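Local atomic coordinates of putative glucoamylase (Bacteroides fragilis NCTC 9343, PDB entry 3EU8), a protein that probably hydrolyses glycosidic bonds as a putative glucoamylase of the six-hairpin clan, although its true substrate remains to be established. Residues Asp103-Ala108 against Trp187-Gly192; Gln147-Gly152 against Lys157-Arg162; Ala340-Ile345 against Leu353-His358. All blocks are in the same frame, centred on the assembly; numbering follows the deposited sequence.

Contact 1 (Asp103-Ala108 against Trp187-Gly192); sequences DRFKGA and WSPEYG. With EDO (1,2-ethanediol), chain B.
The indole of Trp187 has the aliphatic part of Lys106 over one face and the backbone N of Pro189 over the other, near the rim, while CB of Phe105 lies in its plane at the edge, 4.0 Å from CZ3. Lys106 makes a CH-pi contact: its CG stands 4.1 Å from the centroid of the six-membered ring of Trp187, 28° off the ring normal. A bend at chi2 of Lys106 (-77°) carries the chain on along the ring, so that CE also touches CH2 of Trp187 at 3.7 Å. The Phe105 ring meets Pro189 obliquely, CD1 lying 3.6 Å from the proline CD. No hydrogen bond crosses between the segments. Within them, Phe105 to Ala108 form a type I' turn closed by two backbone bonds, and Ser188 OG accepts from Tyr191 N at 2.9 Å in an ST motif, the bond almost straight at 173°. Trp174 extends the cluster, meeting Trp187 edge-to-face and Lys106 by a cation-pi interaction. On the surface, loop 103-108, between helix 85-101 and strand 112-114 and with Ala108 against helix 132-149, thus meets the end of strand 186-187 (Trp187) and the loop that follows.

Contact 2 (Gln147-Gly152 against Lys157-Arg162); sequences QYYAEG and KKLAGR
Tyr149 presents a ring edge to Leu159, whose CD1 lies near the ring plane, 4.1 Å from both CD2 and CE2 of the tyrosine. The two side chains pass at a slant, and Leu159 reaches the edge because its CG is anti to the backbone N (chi1 -167°). At the base of the same tyrosine, CB meets the methyl of Ala160 at 4.1 Å, so consecutive residues of the second helix take the stem and the rim of one aromatic side chain. Lys157 behaves differently. Its chain, extended beyond CG, runs alongside the backbone of the type I turn Tyr149-Gly152, and carbonyl oxygens line its path: CG is 3.6 Å from Tyr149 O, and CE is 3.5 Å from both Ala150 O and Gly152 O. No direct hydrogen bond joins the segments; a water makes only weak bonds to Lys157 NZ and Glu151 O. The chain turns back here in an alpha-alpha hairpin, the end of helix 132-149 meeting the early part of helix 154-169. Behind the apolar side, helix 85-101 packs on Tyr149 through Leu89 and Met92 and on Leu159 through Val96, while Ile78 of helix 64-79 also reaches Tyr149.

Contact 3 (Ala340-Ile345 against Leu353-His358); sequences AALSSI and LQVMHH. With EDO (1,2-ethanediol), chain O.
The methyl of Ala341 is a small bump received by the fork of Val355, with CB of Ala341 3.9 Å from each of the valine branches, CG1 and CG2. Beside it, Leu342 pushes CD1 into the hollow between Val355 and Met356, 4.0 Å from CG1 of the valine and 3.9 Å from the backbone N of Met356. Met356, a selenomethionine, extends as far as SE and then bends (chi3 -62°), which brings its CE between CG of Leu342, at 3.9 Å, and CD1 of Ile345. In this closely spaced part of the chain the short helix 338-342 and the type I turn Leu342-Ile345 lie against helix 349-361, consistent with the (alpha/alpha)6 barrel expected for six-hairpin glycosidases. Ile345 enters from the turn. With CG1 anti to the backbone N (chi1 -175°) and the chain extended, its CD1 touches both CG of Leu353 and CE of Met356, each 4.0 Å away, residues one turn apart on the second helix. All six touching residues are buried. Trp311 packs on Ala341 and Val355, Ile399 and Tyr402 of helix 389-404 touch Met356 and Ile345 respectively, and Met22 of helix 18-34 reaches Ile345.

Along the chain, contact 2 is nested within the loop that contact 1 closes, and contact 3 follows both. Contacts 1 and 2 are the closest pair, centres 28 Å and nearest atoms about 8 Å apart, without touching, and they share two helices: 85-101 leads into the first loop of contact 1 and backs contact 2, while 132-149 touches loop 103-108 at Ala108 and ends in contact 2. Contact 3, in the part of the chain that belongs to the putative glucoamylase family, lies across the chain's centre from contact 1, their centres 38 Å apart, and 33 Å from contact 2. Together they join successive and distant parts of one largely helical chain, consistent with a six-hairpin (alpha/alpha)6 fold.

Contact 1 (Asp103-Ala108 against Trp187-Gly192)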
ATOM      1  N   ASP A 103      21.192   3.262  -3.270  1.00 25.07           N
ATOM      2  CA  ASP A 103      21.563   3.264  -1.855  1.00 24.81           C
ATOM      3  C   ASP A 103      20.745   2.265  -1.066  1.00 26.33           C
ATOM      4  O   ASP A 103      19.518   2.279  -1.138  1.00 25.35           O
ATOM      5  CB  ASP A 103      21.315   4.668  -1.240  1.00 25.05           C
ATOM      6  CG  ASP A 103      22.389   5.709  -1.627  1.00 24.26           C
ATOM      7  OD1 ASP A 103      23.250   5.413  -2.475  1.00 26.23           O
ATOM      8  OD2 ASP A 103      22.351   6.842  -1.081  1.00 21.99           O
ATOM      9  N   ARG A 104      21.431   1.429  -0.284  1.00 26.00           N
ATOM     10  CA  ARG A 104      20.817   0.516   0.672  1.00 27.67           C
ATOM     11  C   ARG A 104      21.485   0.618   2.021  1.00 26.33           C
ATOM     12  O   ARG A 104      22.624   1.051   2.131  1.00 25.92           O
ATOM     13  CB  ARG A 104      20.907  -0.938   0.180  1.00 27.57           C
ATOM     14  CG  ARG A 104      19.707  -1.373  -0.607  1.00 36.69           C
ATOM     15  CD  ARG A 104      19.674  -2.877  -0.805  1.00 37.79           C
ATOM     16  NE  ARG A 104      20.696  -3.256  -1.767  1.00 41.30           N
ATOM     17  CZ  ARG A 104      21.011  -4.506  -2.083  1.00 45.05           C
ATOM     18  NH1 ARG A 104      20.366  -5.542  -1.499  1.00 27.66           N
ATOM     19  NH2 ARG A 104      21.985  -4.703  -2.984  1.00 39.59           N
ATOM     20  N   PHE A 105      20.758   0.217   3.057  1.00 27.50           N
ATOM     21  CA  PHE A 105      21.211   0.367   4.431  1.00 26.87           C
ATOM     22  C   PHE A 105      20.904  -0.908   5.234  1.00 25.49           C
ATOM     23  O   PHE A 105      19.793  -1.123   5.657  1.00 26.68           O
ATOM     24  CB  PHE A 105      20.567   1.599   5.052  1.00 25.10           C
ATOM     25  CG  PHE A 105      20.740   2.823   4.232  1.00 23.46           C
ATOM     26  CD1 PHE A 105      21.825   3.647   4.434  1.00 23.23           C
ATOM     27  CD2 PHE A 105      19.830   3.142   3.227  1.00 23.13           C
ATOM     28  CE1 PHE A 105      22.011   4.769   3.670  1.00 29.02           C
ATOM     29  CE2 PHE A 105      19.992   4.282   2.467  1.00 24.67           C
ATOM     30  CZ  PHE A 105      21.106   5.101   2.678  1.00 27.32           C
ATOM     31  N   LYS A 106      21.938  -1.730   5.439  1.00 26.78           N
ATOM     32  CA  LYS A 106      21.820  -3.085   5.992  1.00 23.89           C
ATOM     33  C   LYS A 106      20.827  -3.932   5.200  1.00 24.01           C
ATOM     34  O   LYS A 106      20.079  -4.689   5.751  1.00 24.02           O
ATOM     35  CB  LYS A 106      21.541  -3.061   7.484  1.00 24.72           C
ATOM     36  CG  LYS A 106      22.560  -2.223   8.267  1.00 25.26           C
ATOM     37  CD  LYS A 106      23.848  -2.978   8.443  1.00 27.17           C
ATOM     38  CE  LYS A 106      24.935  -2.066   8.960  1.00 33.16           C
ATOM     39  NZ  LYS A 106      26.131  -2.804   9.428  1.00 32.01           N
ATOM     40  N   GLY A 107      20.881  -3.778   3.868  1.00 24.19           N
ATOM     41  CA  GLY A 107      20.013  -4.474   2.919  1.00 23.78           C
ATOM     42  C   GLY A 107      18.574  -3.979   2.870  1.00 25.59           C
ATOM     43  O   GLY A 107      17.799  -4.512   2.101  1.00 27.20           O
ATOM     44  N   ALA A 108      18.216  -2.995   3.706  1.00 24.27           N
ATOM     45  CA  ALA A 108      16.922  -2.333   3.624  1.00 24.58           C
ATOM     46  C   ALA A 108      17.063  -1.149   2.681  1.00 23.95           C
ATOM     47  O   ALA A 108      18.167  -0.733   2.360  1.00 27.06           O
ATOM     48  CB  ALA A 108      16.415  -1.918   5.022  1.00 20.22           C
ATOM     49  N   TRP A 187      16.956   3.211  10.451  1.00 27.47           N
ATOM     50  CA  TRP A 187      18.354   3.228  10.856  1.00 27.67           C
ATOM     51  C   TRP A 187      19.147   4.080   9.879  1.00 27.65           C
ATOM     52  O   TRP A 187      18.982   3.964   8.672  1.00 27.73           O
ATOM     53  CB  TRP A 187      18.961   1.829  10.914  1.00 29.41           C
ATOM     54  CG  TRP A 187      20.426   1.854  11.233  1.00 27.55           C
ATOM     55  CD1 TRP A 187      20.990   2.025  12.458  1.00 27.51           C
ATOM     56  CD2 TRP A 187      21.518   1.716  10.302  1.00 28.45           C
ATOM     57  NE1 TRP A 187      22.368   2.015  12.345  1.00 30.45           N
ATOM     58  CE2 TRP A 187      22.715   1.832  11.039  1.00 27.97           C
ATOM     59  CE3 TRP A 187      21.595   1.533   8.915  1.00 30.86           C
ATOM     60  CZ2 TRP A 187      23.983   1.744  10.440  1.00 28.99           C
ATOM     61  CZ3 TRP A 187      22.850   1.446   8.325  1.00 30.28           C
ATOM     62  CH2 TRP A 187      24.028   1.535   9.091  1.00 28.21           C
ATOM     63  N   SER A 188      20.025   4.922  10.416  1.00 29.25           N
ATOM     64  CA  SER A 188      20.935   5.778   9.625  1.00 29.41           C
ATOM     65  C   SER A 188      22.427   5.494   9.903  1.00 29.41           C
ATOM     66  O   SER A 188      22.841   5.353  11.071  1.00 27.97           O
ATOM     67  CB  SER A 188      20.627   7.251   9.954  1.00 28.87           C
ATOM     68  OG  SER A 188      21.579   8.103   9.377  1.00 28.13           O
ATOM     69  N   PRO A 189      23.247   5.403   8.843  1.00 30.42           N
ATOM     70  CA  PRO A 189      24.712   5.314   9.047  1.00 32.56           C
ATOM     71  C   PRO A 189      25.264   6.497   9.835  1.00 34.42           C
ATOM     72  O   PRO A 189      26.147   6.324  10.664  1.00 34.24           O
ATOM     73  CB  PRO A 189      25.304   5.330   7.633  1.00 32.42           C
ATOM     74  CG  PRO A 189      24.171   5.205   6.704  1.00 36.88           C
ATOM     75  CD  PRO A 189      22.861   5.363   7.422  1.00 31.37           C
ATOM     76  N   GLU A 190      24.701   7.673   9.587  1.00 35.07           N
ATOM     77  CA  GLU A 190      25.102   8.923  10.241  1.00 36.65           C
ATOM     78  C   GLU A 190      24.458   9.118  11.614  1.00 36.13           C
ATOM     79  O   GLU A 190      25.126   9.452  12.571  1.00 33.84           O
ATOM     80  CB  GLU A 190      24.742  10.115   9.322  1.00 37.75           C
ATOM     81  CG  GLU A 190      24.916  11.514   9.922  1.00 44.55           C
ATOM     82  CD  GLU A 190      25.011  12.633   8.860  1.00 55.07           C
ATOM     83  OE1 GLU A 190      24.498  12.466   7.718  1.00 55.31           O
ATOM     84  OE2 GLU A 190      25.625  13.679   9.182  1.00 58.47           O
ATOM     85  N   TYR A 191      23.150   8.922  11.705  1.00 37.49           N
ATOM     86  CA  TYR A 191      22.418   9.207  12.937  1.00 36.44           C
ATOM     87  C   TYR A 191      22.027   7.993  13.730  1.00 35.91           C
ATOM     88  O   TYR A 191      21.357   8.138  14.747  1.00 33.67           O
ATOM     89  CB  TYR A 191      21.141  10.002  12.630  1.00 38.85           C
ATOM     90  CG  TYR A 191      21.406  11.354  12.014  1.00 39.69           C
ATOM     91  CD1 TYR A 191      21.751  12.442  12.803  1.00 45.88           C
ATOM     92  CD2 TYR A 191      21.327  11.532  10.646  1.00 41.93           C
ATOM     93  CE1 TYR A 191      22.003  13.679  12.240  1.00 47.35           C
ATOM     94  CE2 TYR A 191      21.561  12.754  10.076  1.00 47.28           C
ATOM     95  CZ  TYR A 191      21.908  13.827  10.879  1.00 49.89           C
ATOM     96  OH  TYR A 191      22.154  15.045  10.302  1.00 53.38           O
ATOM     97  N   GLY A 192      22.405   6.796  13.277  1.00 34.69           N
ATOM     98  CA  GLY A 192      22.081   5.570  14.016  1.00 34.72           C
ATOM     99  C   GLY A 192      20.599   5.329  14.315  1.00 34.27           C
ATOM    100  O   GLY A 192      19.759   5.258  13.404  1.00 32.61           O
TER
HETATM  101  C1  EDO B 471      24.615   5.229  -7.611  1.00 45.40           C
HETATM  102  O1  EDO B 471      24.261   4.277  -8.635  1.00 46.69           O
HETATM  103  C2  EDO B 471      23.854   4.946  -6.310  1.00 51.84           C
HETATM  104  O2  EDO B 471      24.632   4.336  -5.252  1.00 49.56           O

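Contact 2 (Gln147-Gly152 against Lys157-Arg162)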
ATOM      1  N   GLN A 147       7.321 -15.126  -7.536  1.00 21.84           N
ATOM      2  CA  GLN A 147       6.401 -16.253  -7.743  1.00 22.01           C
ATOM      3  C   GLN A 147       5.751 -16.268  -9.135  1.00 20.44           C
ATOM      4  O   GLN A 147       5.583 -17.317  -9.710  1.00 21.34           O
ATOM      5  CB  GLN A 147       5.321 -16.289  -6.647  1.00 22.03           C
ATOM      6  CG  GLN A 147       5.899 -16.572  -5.224  1.00 23.83           C
ATOM      7  CD  GLN A 147       6.728 -17.840  -5.152  1.00 23.16           C
ATOM      8  OE1 GLN A 147       7.988 -17.822  -5.276  1.00 21.28           O
ATOM      9  NE2 GLN A 147       6.032 -18.965  -4.967  1.00 17.37           N
ATOM     10  N   TYR A 148       5.396 -15.111  -9.680  1.00 22.70           N
ATOM     11  CA  TYR A 148       4.846 -15.038 -11.065  1.00 21.68           C
ATOM     12  C   TYR A 148       5.830 -15.601 -12.115  1.00 22.59           C
ATOM     13  O   TYR A 148       5.436 -16.255 -13.099  1.00 21.87           O
ATOM     14  CB  TYR A 148       4.482 -13.579 -11.397  1.00 23.07           C
ATOM     15  CG  TYR A 148       3.575 -13.413 -12.599  1.00 19.13           C
ATOM     16  CD1 TYR A 148       2.275 -13.958 -12.600  1.00 24.95           C
ATOM     17  CD2 TYR A 148       3.987 -12.704 -13.714  1.00 20.37           C
ATOM     18  CE1 TYR A 148       1.444 -13.812 -13.685  1.00 25.91           C
ATOM     19  CE2 TYR A 148       3.151 -12.555 -14.816  1.00 25.47           C
ATOM     20  CZ  TYR A 148       1.887 -13.115 -14.786  1.00 27.50           C
ATOM     21  OH  TYR A 148       1.058 -12.952 -15.850  1.00 32.31           O
ATOM     22  N   TYR A 149       7.117 -15.344 -11.882  1.00 23.94           N
ATOM     23  CA  TYR A 149       8.212 -15.710 -12.776  1.00 22.71           C
ATOM     24  C   TYR A 149       8.964 -16.994 -12.406  1.00 23.25           C
ATOM     25  O   TYR A 149       9.748 -17.473 -13.196  1.00 23.33           O
ATOM     26  CB  TYR A 149       9.222 -14.555 -12.790  1.00 23.38           C
ATOM     27  CG  TYR A 149       8.873 -13.345 -13.644  1.00 24.36           C
ATOM     28  CD1 TYR A 149       7.785 -13.340 -14.510  1.00 23.77           C
ATOM     29  CD2 TYR A 149       9.693 -12.224 -13.625  1.00 22.11           C
ATOM     30  CE1 TYR A 149       7.504 -12.235 -15.316  1.00 27.53           C
ATOM     31  CE2 TYR A 149       9.420 -11.123 -14.418  1.00 28.05           C
ATOM     32  CZ  TYR A 149       8.330 -11.124 -15.259  1.00 25.87           C
ATOM     33  OH  TYR A 149       8.102 -10.025 -16.046  1.00 25.42           O
ATOM     34  N   ALA A 150       8.701 -17.579 -11.242  1.00 24.08           N
ATOM     35  CA  ALA A 150       9.401 -18.797 -10.809  1.00 26.56           C
ATOM     36  C   ALA A 150       9.337 -19.955 -11.823  1.00 26.57           C
ATOM     37  O   ALA A 150      10.250 -20.747 -11.899  1.00 26.82           O
ATOM     38  CB  ALA A 150       8.861 -19.301  -9.423  1.00 24.16           C
ATOM     39  N   GLU A 151       8.253 -20.075 -12.575  1.00 27.29           N
ATOM     40  CA  GLU A 151       8.145 -21.144 -13.570  1.00 27.44           C
ATOM     41  C   GLU A 151       7.985 -20.586 -14.962  1.00 26.96           C
ATOM     42  O   GLU A 151       7.337 -21.190 -15.822  1.00 27.72           O
ATOM     43  CB  GLU A 151       6.998 -22.081 -13.197  1.00 29.84           C
ATOM     44  CG  GLU A 151       7.178 -22.663 -11.781  1.00 36.77           C
ATOM     45  CD  GLU A 151       6.135 -23.713 -11.442  1.00 50.53           C
ATOM     46  OE1 GLU A 151       5.926 -24.642 -12.255  1.00 58.62           O
ATOM     47  OE2 GLU A 151       5.526 -23.613 -10.356  1.00 63.77           O
ATOM     48  N   GLY A 152       8.595 -19.428 -15.193  1.00 25.90           N
ATOM     49  CA  GLY A 152       8.467 -18.733 -16.437  1.00 26.09           C
ATOM     50  C   GLY A 152       9.594 -19.096 -17.382  1.00 28.03           C
ATOM     51  O   GLY A 152      10.168 -20.191 -17.321  1.00 28.01           O
ATOM     52  N   LYS A 157      12.963 -16.359 -15.105  1.00 24.39           N
ATOM     53  CA  LYS A 157      13.564 -17.082 -13.978  1.00 24.24           C
ATOM     54  C   LYS A 157      14.893 -16.468 -13.529  1.00 23.92           C
ATOM     55  O   LYS A 157      15.194 -16.428 -12.327  1.00 25.46           O
ATOM     56  CB  LYS A 157      13.771 -18.556 -14.308  1.00 24.59           C
ATOM     57  CG  LYS A 157      12.561 -19.460 -14.204  1.00 24.78           C
ATOM     58  CD  LYS A 157      13.013 -20.884 -14.566  1.00 28.31           C
ATOM     59  CE  LYS A 157      11.881 -21.831 -14.768  1.00 36.95           C
ATOM     60  NZ  LYS A 157      12.424 -23.095 -15.335  1.00 41.97           N
ATOM     61  N   LYS A 158      15.673 -15.957 -14.477  1.00 23.56           N
ATOM     62  CA  LYS A 158      16.912 -15.230 -14.150  1.00 24.80           C
ATOM     63  C   LYS A 158      16.596 -13.987 -13.306  1.00 22.44           C
ATOM     64  O   LYS A 158      17.263 -13.701 -12.321  1.00 22.64           O
ATOM     65  CB  LYS A 158      17.658 -14.847 -15.453  1.00 27.42           C
ATOM     66  CG  LYS A 158      19.073 -15.362 -15.612  1.00 33.01           C
ATOM     67  CD  LYS A 158      19.133 -16.828 -16.046  1.00 44.87           C
ATOM     68  N   LEU A 159      15.566 -13.247 -13.709  1.00 22.73           N
ATOM     69  CA  LEU A 159      15.131 -12.050 -13.002  1.00 21.02           C
ATOM     70  C   LEU A 159      14.632 -12.393 -11.601  1.00 22.90           C
ATOM     71  O   LEU A 159      14.988 -11.708 -10.616  1.00 25.07           O
ATOM     72  CB  LEU A 159      14.077 -11.295 -13.834  1.00 21.54           C
ATOM     73  CG  LEU A 159      13.721  -9.844 -13.410  1.00 24.21           C
ATOM     74  CD1 LEU A 159      12.697  -9.843 -12.291  1.00 21.96           C
ATOM     75  CD2 LEU A 159      14.933  -9.046 -13.006  1.00 16.06           C
ATOM     76  N   ALA A 160      13.834 -13.462 -11.510  1.00 22.67           N
ATOM     77  CA  ALA A 160      13.374 -13.981 -10.228  1.00 21.89           C
ATOM     78  C   ALA A 160      14.555 -14.300  -9.299  1.00 21.99           C
ATOM     79  O   ALA A 160      14.482 -14.041  -8.102  1.00 21.47           O
ATOM     80  CB  ALA A 160      12.443 -15.258 -10.411  1.00 18.58           C
ATOM     81  N   GLY A 161      15.631 -14.871  -9.833  1.00 21.77           N
ATOM     82  CA  GLY A 161      16.824 -15.135  -9.006  1.00 21.36           C
ATOM     83  C   GLY A 161      17.462 -13.858  -8.451  1.00 19.50           C
ATOM     84  O   GLY A 161      17.960 -13.828  -7.353  1.00 20.39           O
ATOM     85  N   ARG A 162      17.486 -12.809  -9.233  1.00 21.29           N
ATOM     86  CA  ARG A 162      18.045 -11.555  -8.782  1.00 20.90           C
ATOM     87  C   ARG A 162      17.199 -10.951  -7.648  1.00 21.13           C
ATOM     88  O   ARG A 162      17.751 -10.436  -6.661  1.00 21.49           O
ATOM     89  CB  ARG A 162      18.154 -10.619  -9.942  1.00 19.93           C
ATOM     90  CG  ARG A 162      19.268 -10.988 -10.909  1.00 22.21           C
ATOM     91  CD  ARG A 162      19.090 -10.244 -12.192  1.00 21.65           C
ATOM     92  NE  ARG A 162      19.260  -8.794 -12.074  1.00 25.11           N
ATOM     93  CZ  ARG A 162      19.071  -7.947 -13.090  1.00 22.72           C
ATOM     94  NH1 ARG A 162      18.707  -8.398 -14.270  1.00 25.28           N
ATOM     95  NH2 ARG A 162      19.275  -6.646 -12.944  1.00 28.28           N
TER
HETATM   96  O   HOH W   1       9.232 -23.980 -15.413  1.00 43.80           O

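Contact 3 (Ala340-Ile345 against Leu353-His358)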
ATOM      1  N   ALA A 340      -9.295   5.431  -0.704  1.00 20.94           N
ATOM      2  CA  ALA A 340      -9.837   4.916   0.548  1.00 20.46           C
ATOM      3  C   ALA A 340     -10.950   3.873   0.316  1.00 21.87           C
ATOM      4  O   ALA A 340     -10.788   2.711   0.668  1.00 20.94           O
ATOM      5  CB  ALA A 340     -10.336   6.084   1.462  1.00 19.07           C
ATOM      6  N   ALA A 341     -12.064   4.303  -0.280  1.00 21.73           N
ATOM      7  CA  ALA A 341     -13.187   3.422  -0.610  1.00 21.25           C
ATOM      8  C   ALA A 341     -12.826   2.371  -1.661  1.00 21.55           C
ATOM      9  O   ALA A 341     -13.193   1.219  -1.529  1.00 19.90           O
ATOM     10  CB  ALA A 341     -14.395   4.254  -1.100  1.00 20.39           C
ATOM     11  N   LEU A 342     -12.112   2.799  -2.705  1.00 20.01           N
ATOM     12  CA  LEU A 342     -11.820   1.959  -3.855  1.00 20.66           C
ATOM     13  C   LEU A 342     -10.866   0.818  -3.512  1.00 20.44           C
ATOM     14  O   LEU A 342     -11.034  -0.311  -3.967  1.00 20.92           O
ATOM     15  CB  LEU A 342     -11.261   2.791  -5.026  1.00 22.04           C
ATOM     16  CG  LEU A 342     -12.250   3.424  -6.011  1.00 26.31           C
ATOM     17  CD1 LEU A 342     -13.441   3.966  -5.281  1.00 21.11           C
ATOM     18  CD2 LEU A 342     -11.596   4.486  -6.872  1.00 19.17           C
ATOM     19  N   SER A 343      -9.855   1.098  -2.714  1.00 19.16           N
ATOM     20  CA  SER A 343      -8.913   0.050  -2.322  1.00 19.18           C
ATOM     21  C   SER A 343      -9.550  -0.927  -1.304  1.00 20.37           C
ATOM     22  O   SER A 343      -8.981  -1.962  -0.965  1.00 19.11           O
ATOM     23  CB  SER A 343      -7.626   0.679  -1.785  1.00 15.87           C
ATOM     24  OG  SER A 343      -7.056   1.577  -2.747  1.00 22.09           O
ATOM     25  N   SER A 344     -10.729  -0.578  -0.809  1.00 18.39           N
ATOM     26  CA  SER A 344     -11.465  -1.462   0.096  1.00 20.79           C
ATOM     27  C   SER A 344     -12.537  -2.295  -0.642  1.00 19.36           C
ATOM     28  O   SER A 344     -13.356  -2.970  -0.008  1.00 19.40           O
ATOM     29  CB  SER A 344     -12.046  -0.661   1.261  1.00 17.95           C
ATOM     30  OG  SER A 344     -11.099  -0.616   2.286  1.00 15.95           O
ATOM     31  N   ILE A 345     -12.462  -2.305  -1.973  1.00 21.62           N
ATOM     32  CA  ILE A 345     -13.402  -3.066  -2.818  1.00 19.39           C
ATOM     33  C   ILE A 345     -13.425  -4.538  -2.407  1.00 20.18           C
ATOM     34  O   ILE A 345     -14.462  -5.156  -2.522  1.00 22.30           O
ATOM     35  CB  ILE A 345     -13.062  -2.934  -4.335  1.00 20.56           C
ATOM     36  CG1 ILE A 345     -14.134  -3.625  -5.217  1.00 17.92           C
ATOM     37  CG2 ILE A 345     -11.611  -3.486  -4.622  1.00 19.23           C
ATOM     38  CD1 ILE A 345     -14.044  -3.275  -6.700  1.00 22.89           C
ATOM     39  N   LEU A 353     -17.883  -0.058  -5.099  1.00 18.96           N
ATOM     40  CA  LEU A 353     -18.343   0.124  -6.489  1.00 21.58           C
ATOM     41  C   LEU A 353     -19.315   1.324  -6.632  1.00 21.60           C
ATOM     42  O   LEU A 353     -19.163   2.093  -7.542  1.00 21.03           O
ATOM     43  CB  LEU A 353     -18.914  -1.183  -7.085  1.00 23.10           C
ATOM     44  CG  LEU A 353     -17.832  -2.189  -7.535  1.00 23.04           C
ATOM     45  CD1 LEU A 353     -18.419  -3.621  -7.804  1.00 17.69           C
ATOM     46  CD2 LEU A 353     -17.123  -1.636  -8.762  1.00 23.54           C
ATOM     47  N   GLN A 354     -20.213   1.539  -5.666  1.00 22.36           N
ATOM     48  CA  GLN A 354     -21.077   2.713  -5.674  1.00 22.77           C
ATOM     49  C   GLN A 354     -20.235   3.990  -5.698  1.00 23.19           C
ATOM     50  O   GLN A 354     -20.531   4.916  -6.466  1.00 22.15           O
ATOM     51  CB  GLN A 354     -22.007   2.745  -4.445  1.00 26.82           C
ATOM     52  CG  GLN A 354     -23.083   1.613  -4.375  1.00 32.78           C
ATOM     53  CD  GLN A 354     -23.664   1.347  -2.942  1.00 41.34           C
ATOM     54  OE1 GLN A 354     -23.603   2.194  -2.038  1.00 40.92           O
ATOM     55  NE2 GLN A 354     -24.245   0.149  -2.763  1.00 43.95           N
ATOM     56  N   VAL A 355     -19.213   4.062  -4.843  1.00 22.02           N
ATOM     57  CA  VAL A 355     -18.320   5.233  -4.815  1.00 19.94           C
ATOM     58  C   VAL A 355     -17.608   5.362  -6.165  1.00 21.21           C
ATOM     59  O   VAL A 355     -17.554   6.436  -6.728  1.00 21.42           O
ATOM     60  CB  VAL A 355     -17.274   5.167  -3.645  1.00 20.46           C
ATOM     61  CG1 VAL A 355     -16.311   6.351  -3.710  1.00 18.55           C
ATOM     62  CG2 VAL A 355     -17.965   5.091  -2.307  1.00 13.54           C
HETATM   63  N   MSE A 356     -17.112   4.251  -6.699  1.00 22.57           N
HETATM   64  CA  MSE A 356     -16.342   4.263  -7.954  1.00 21.56           C
HETATM   65  C   MSE A 356     -17.164   4.825  -9.145  1.00 21.41           C
HETATM   66  O   MSE A 356     -16.660   5.629  -9.924  1.00 21.89           O
HETATM   67  CB  MSE A 356     -15.802   2.855  -8.250  1.00 20.36           C
HETATM   68  CG  MSE A 356     -14.720   2.811  -9.375  1.00 21.36           C
HETATM   69 SE   MSE A 356     -14.164   1.012  -9.912  0.75 15.76          SE
HETATM   70  CE  MSE A 356     -13.400   0.432  -8.149  1.00 21.96           C
ATOM     71  N   HIS A 357     -18.411   4.387  -9.287  1.00 21.57           N
ATOM     72  CA  HIS A 357     -19.329   4.921 -10.300  1.00 21.00           C
ATOM     73  C   HIS A 357     -19.583   6.427 -10.088  1.00 21.21           C
ATOM     74  O   HIS A 357     -19.494   7.215 -11.022  1.00 20.51           O
ATOM     75  CB  HIS A 357     -20.667   4.161 -10.261  1.00 23.78           C
ATOM     76  CG  HIS A 357     -20.644   2.843 -10.963  1.00 22.36           C
ATOM     77  ND1 HIS A 357     -20.779   2.730 -12.336  1.00 21.78           N
ATOM     78  CD2 HIS A 357     -20.528   1.580 -10.486  1.00 19.66           C
ATOM     79  CE1 HIS A 357     -20.737   1.448 -12.670  1.00 21.21           C
ATOM     80  NE2 HIS A 357     -20.570   0.733 -11.572  1.00 25.55           N
ATOM     81  N   HIS A 358     -19.846   6.816  -8.845  1.00 21.55           N
ATOM     82  CA  HIS A 358     -20.150   8.202  -8.500  1.00 20.75           C
ATOM     83  C   HIS A 358     -18.964   9.152  -8.749  1.00 21.53           C
ATOM     84  O   HIS A 358     -19.118  10.261  -9.282  1.00 20.32           O
ATOM     85  CB  HIS A 358     -20.656   8.266  -7.042  1.00 20.56           C
ATOM     86  CG  HIS A 358     -20.949   9.657  -6.547  1.00 24.40           C
ATOM     87  ND1 HIS A 358     -22.147  10.303  -6.771  1.00 26.45           N
ATOM     88  CD2 HIS A 358     -20.201  10.510  -5.810  1.00 25.89           C
ATOM     89  CE1 HIS A 358     -22.104  11.510  -6.234  1.00 27.90           C
ATOM     90  NE2 HIS A 358     -20.933  11.658  -5.640  1.00 26.24           N
TER
HETATM   91  C1  EDO O 456     -21.220   5.917 -15.383  1.00 44.73           C
HETATM   92  O1  EDO O 456     -20.992   5.317 -16.653  1.00 42.48           O
HETATM   93  C2  EDO O 456     -21.030   4.841 -14.336  1.00 43.32           C
HETATM   94  O2  EDO O 456     -19.800   5.052 -13.666  1.00 47.73           O